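Local coordinates for MOSUB1, transcription cofactor (Magnaporthe oryzae, PDB 4AGH), which binds single-stranded DNA and, as a member of the PC4 family, probably acts as a transcriptional coactivator, at residues Trp49-Lys54 / Ile68-Tyr73. Numbering follows the deposited sequence.
Sequences WEISDK and INIREY
Lys-54 and Tyr-73 are joined through the backbone. Tyr-73 N donates a nearly straight hydrogen bond to Lys-54 O, 2.7 Å long. Glu-72 CA adds a CA-H...O contact to the same Lys-54 O, at 3.6 Å.

Side chains pack round this bond. Tyr-73 CB sits 3.5 Å from Lys-54 O, which lies at the edge of the tyrosine ring. Lys-54 CB comes within 3.5 Å of Tyr-73 O. Lys-54 CG is anti to its own carbonyl carbon (chi1 -63°), and the extended chain then leads away past Tyr-73 O.

Strands 47-50 and 65-76 belong to the curved antiparallel sheet of the PC4 fold, with strand 55-62 between them. Residues 51-54 form the turn leading into strand 55-62, and this turn brings Lys-54 beside strand 65-76.

The charged ends do not pair directly. Lys-54 NZ and Glu-72 OE2 are 5.0 Å apart, so any attraction is probably modest; Glu-72 OE1 instead forms a salt bridge with Arg-55.

The apolar contact is slight. Ile-51 CD1 meets Ile-70 CG2 at 4.4 Å, and both side chains touch Val-57. Across the dimer interface, Leu-89 of the second subunit packs on Ile-51, and Ile-70 of that subunit on its counterpart here.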
ATOM      1  N   TRP A  49      -8.402  -4.614   7.699  1.00 17.91           N
ATOM      2  CA  TRP A  49      -9.487  -4.049   6.913  1.00 21.83           C
ATOM      3  C   TRP A  49      -9.425  -4.702   5.534  1.00 18.79           C
ATOM      4  O   TRP A  49      -8.341  -4.899   4.991  1.00 22.14           O
ATOM      5  CB  TRP A  49      -9.307  -2.532   6.773  1.00 22.09           C
ATOM      6  CG  TRP A  49      -9.440  -1.793   8.075  1.00 22.39           C
ATOM      7  CD1 TRP A  49     -10.549  -1.151   8.541  1.00 29.32           C
ATOM      8  CD2 TRP A  49      -8.426  -1.636   9.084  1.00 21.42           C
ATOM      9  NE1 TRP A  49     -10.292  -0.601   9.778  1.00 30.49           N
ATOM     10  CE2 TRP A  49      -9.000  -0.880  10.129  1.00 28.36           C
ATOM     11  CE3 TRP A  49      -7.096  -2.053   9.196  1.00 22.10           C
ATOM     12  CZ2 TRP A  49      -8.279  -0.538  11.281  1.00 31.87           C
ATOM     13  CZ3 TRP A  49      -6.387  -1.712  10.338  1.00 25.53           C
ATOM     14  CH2 TRP A  49      -6.981  -0.962  11.366  1.00 25.40           C
ATOM     15  N   GLU A  50     -10.573  -5.078   4.985  1.00 20.66           N
ATOM     16  CA  GLU A  50     -10.578  -5.660   3.648  1.00 21.17           C
ATOM     17  C   GLU A  50     -10.627  -4.566   2.586  1.00 22.15           C
ATOM     18  O   GLU A  50     -11.422  -3.628   2.690  1.00 26.08           O
ATOM     19  CB  GLU A  50     -11.777  -6.606   3.474  1.00 24.97           C
ATOM     20  CG  GLU A  50     -11.800  -7.736   4.482  1.00 31.09           C
ATOM     21  CD  GLU A  50     -12.984  -8.674   4.292  1.00 46.99           C
ATOM     22  OE1 GLU A  50     -13.659  -8.600   3.242  1.00 53.33           O
ATOM     23  OE2 GLU A  50     -13.240  -9.487   5.202  1.00 49.88           O
ATOM     24  N   ILE A  51      -9.790  -4.696   1.561  1.00 20.07           N
ATOM     25  CA  ILE A  51      -9.829  -3.763   0.442  1.00 20.29           C
ATOM     26  C   ILE A  51     -10.281  -4.436  -0.851  1.00 26.13           C
ATOM     27  O   ILE A  51     -10.415  -3.781  -1.888  1.00 24.12           O
ATOM     28  CB  ILE A  51      -8.479  -3.012   0.265  1.00 18.30           C
ATOM     29  CG1 ILE A  51      -7.347  -3.977  -0.076  1.00 20.35           C
ATOM     30  CG2 ILE A  51      -8.176  -2.190   1.523  1.00 22.21           C
ATOM     31  CD1 ILE A  51      -6.035  -3.253  -0.502  1.00 23.13           C
ATOM     32  N   SER A  52     -10.531  -5.741  -0.768  1.00 22.64           N
ATOM     33  CA  SER A  52     -11.224  -6.490  -1.815  1.00 24.99           C
ATOM     34  C   SER A  52     -11.541  -7.860  -1.235  1.00 26.53           C
ATOM     35  O   SER A  52     -11.341  -8.082  -0.048  1.00 26.03           O
ATOM     36  CB  SER A  52     -10.360  -6.627  -3.070  1.00 28.86           C
ATOM     37  OG  SER A  52      -9.276  -7.505  -2.843  1.00 27.73           O
ATOM     38  N   ASP A  53     -12.023  -8.784  -2.058  1.00 29.08           N
ATOM     39  CA  ASP A  53     -12.376 -10.111  -1.555  1.00 39.03           C
ATOM     40  C   ASP A  53     -11.184 -10.844  -0.932  1.00 33.42           C
ATOM     41  O   ASP A  53     -11.354 -11.597   0.023  1.00 34.31           O
ATOM     42  CB  ASP A  53     -13.011 -10.963  -2.663  1.00 47.31           C
ATOM     43  CG  ASP A  53     -14.453 -10.573  -2.949  1.00 73.84           C
ATOM     44  OD1 ASP A  53     -15.118 -10.041  -2.032  1.00 79.31           O
ATOM     45  OD2 ASP A  53     -14.921 -10.802  -4.087  1.00 82.19           O
ATOM     46  N   LYS A  54      -9.981 -10.603  -1.455  1.00 27.08           N
ATOM     47  CA  LYS A  54      -8.788 -11.359  -1.041  1.00 26.10           C
ATOM     48  C   LYS A  54      -7.661 -10.506  -0.468  1.00 22.92           C
ATOM     49  O   LYS A  54      -6.693 -11.032   0.061  1.00 27.20           O
ATOM     50  CB  LYS A  54      -8.232 -12.158  -2.228  1.00 27.85           C
ATOM     51  CG  LYS A  54      -9.136 -13.224  -2.812  1.00 43.95           C
ATOM     52  CD  LYS A  54      -8.502 -13.736  -4.098  1.00 51.32           C
ATOM     53  CE  LYS A  54      -9.232 -14.920  -4.696  1.00 64.56           C
ATOM     54  NZ  LYS A  54      -8.598 -15.305  -5.988  1.00 68.70           N
ATOM     55  N   ILE A  68       2.458  -1.783   8.632  1.00 17.52           N
ATOM     56  CA  ILE A  68       1.204  -1.704   7.915  1.00 19.08           C
ATOM     57  C   ILE A  68       1.331  -2.652   6.733  1.00 19.37           C
ATOM     58  O   ILE A  68       2.084  -2.399   5.789  1.00 16.73           O
ATOM     59  CB  ILE A  68       0.891  -0.276   7.419  1.00 17.18           C
ATOM     60  CG1 ILE A  68       0.686   0.700   8.597  1.00 17.02           C
ATOM     61  CG2 ILE A  68      -0.354  -0.278   6.550  1.00 18.57           C
ATOM     62  CD1 ILE A  68       1.989   1.206   9.224  1.00 21.86           C
ATOM     63  N   ASN A  69       0.600  -3.756   6.798  1.00 16.71           N
ATOM     64  CA  ASN A  69       0.741  -4.820   5.817  1.00 17.50           C
ATOM     65  C   ASN A  69      -0.360  -4.782   4.780  1.00 22.65           C
ATOM     66  O   ASN A  69      -1.533  -4.870   5.111  1.00 21.10           O
ATOM     67  CB  ASN A  69       0.728  -6.166   6.521  1.00 18.08           C
ATOM     68  CG  ASN A  69       1.809  -6.275   7.563  1.00 20.72           C
ATOM     69  OD1 ASN A  69       2.999  -6.233   7.245  1.00 19.87           O
ATOM     70  ND2 ASN A  69       1.408  -6.436   8.822  1.00 19.91           N
ATOM     71  N   ILE A  70       0.023  -4.630   3.520  1.00 14.88           N
ATOM     72  CA  ILE A  70      -0.936  -4.655   2.436  1.00 14.88           C
ATOM     73  C   ILE A  70      -0.671  -5.952   1.678  1.00 16.33           C
ATOM     74  O   ILE A  70       0.408  -6.128   1.120  1.00 17.56           O
ATOM     75  CB  ILE A  70      -0.706  -3.450   1.520  1.00 15.74           C
ATOM     76  CG1 ILE A  70      -0.678  -2.165   2.361  1.00 20.78           C
ATOM     77  CG2 ILE A  70      -1.772  -3.401   0.432  1.00 19.70           C
ATOM     78  CD1 ILE A  70      -0.303  -0.915   1.569  1.00 26.84           C
ATOM     79  N   ARG A  71      -1.635  -6.870   1.661  1.00 15.29           N
ATOM     80  CA  ARG A  71      -1.294  -8.207   1.186  1.00 16.04           C
ATOM     81  C   ARG A  71      -2.493  -8.952   0.649  1.00 18.33           C
ATOM     82  O   ARG A  71      -3.592  -8.810   1.168  1.00 18.49           O
ATOM     83  CB  ARG A  71      -0.666  -9.014   2.328  1.00 17.65           C
ATOM     84  CG  ARG A  71      -0.151 -10.383   1.895  1.00 19.43           C
ATOM     85  CD  ARG A  71       0.823 -10.971   2.889  1.00 24.35           C
ATOM     86  NE  ARG A  71       1.972 -10.101   3.154  1.00 24.32           N
ATOM     87  CZ  ARG A  71       3.063 -10.012   2.396  1.00 22.48           C
ATOM     88  NH1 ARG A  71       3.178 -10.708   1.263  1.00 20.57           N
ATOM     89  NH2 ARG A  71       4.042  -9.188   2.764  1.00 22.20           N
ATOM     90  N   GLU A  72      -2.263  -9.744  -0.394  1.00 17.77           N
ATOM     91  CA  GLU A  72      -3.301 -10.602  -0.930  1.00 16.33           C
ATOM     92  C   GLU A  72      -3.245 -11.952  -0.238  1.00 18.29           C
ATOM     93  O   GLU A  72      -2.171 -12.542  -0.082  1.00 18.89           O
ATOM     94  CB  GLU A  72      -3.123 -10.784  -2.437  1.00 15.61           C
ATOM     95  CG  GLU A  72      -4.156 -11.730  -3.049  1.00 18.65           C
ATOM     96  CD  GLU A  72      -4.124 -11.730  -4.560  1.00 27.72           C
ATOM     97  OE1 GLU A  72      -3.948 -10.651  -5.156  1.00 28.86           O
ATOM     98  OE2 GLU A  72      -4.285 -12.817  -5.156  1.00 30.34           O
ATOM     99  N   TYR A  73      -4.414 -12.433   0.171  1.00 17.60           N
ATOM    100  CA  TYR A  73      -4.539 -13.737   0.803  1.00 16.65           C
ATOM    101  C   TYR A  73      -5.060 -14.738  -0.218  1.00 19.59           C
ATOM    102  O   TYR A  73      -5.737 -14.353  -1.167  1.00 27.02           O
ATOM    103  CB  TYR A  73      -5.473 -13.637   2.006  1.00 19.81           C
ATOM    104  CG  TYR A  73      -4.759 -13.097   3.224  1.00 22.48           C
ATOM    105  CD1 TYR A  73      -4.189 -11.827   3.213  1.00 23.38           C
ATOM    106  CD2 TYR A  73      -4.641 -13.864   4.378  1.00 26.08           C
ATOM    107  CE1 TYR A  73      -3.511 -11.338   4.323  1.00 22.45           C
ATOM    108  CE2 TYR A  73      -3.977 -13.391   5.485  1.00 25.07           C
ATOM    109  CZ  TYR A  73      -3.412 -12.128   5.457  1.00 26.65           C
ATOM    110  OH  TYR A  73      -2.744 -11.666   6.573  1.00 28.43           O
TER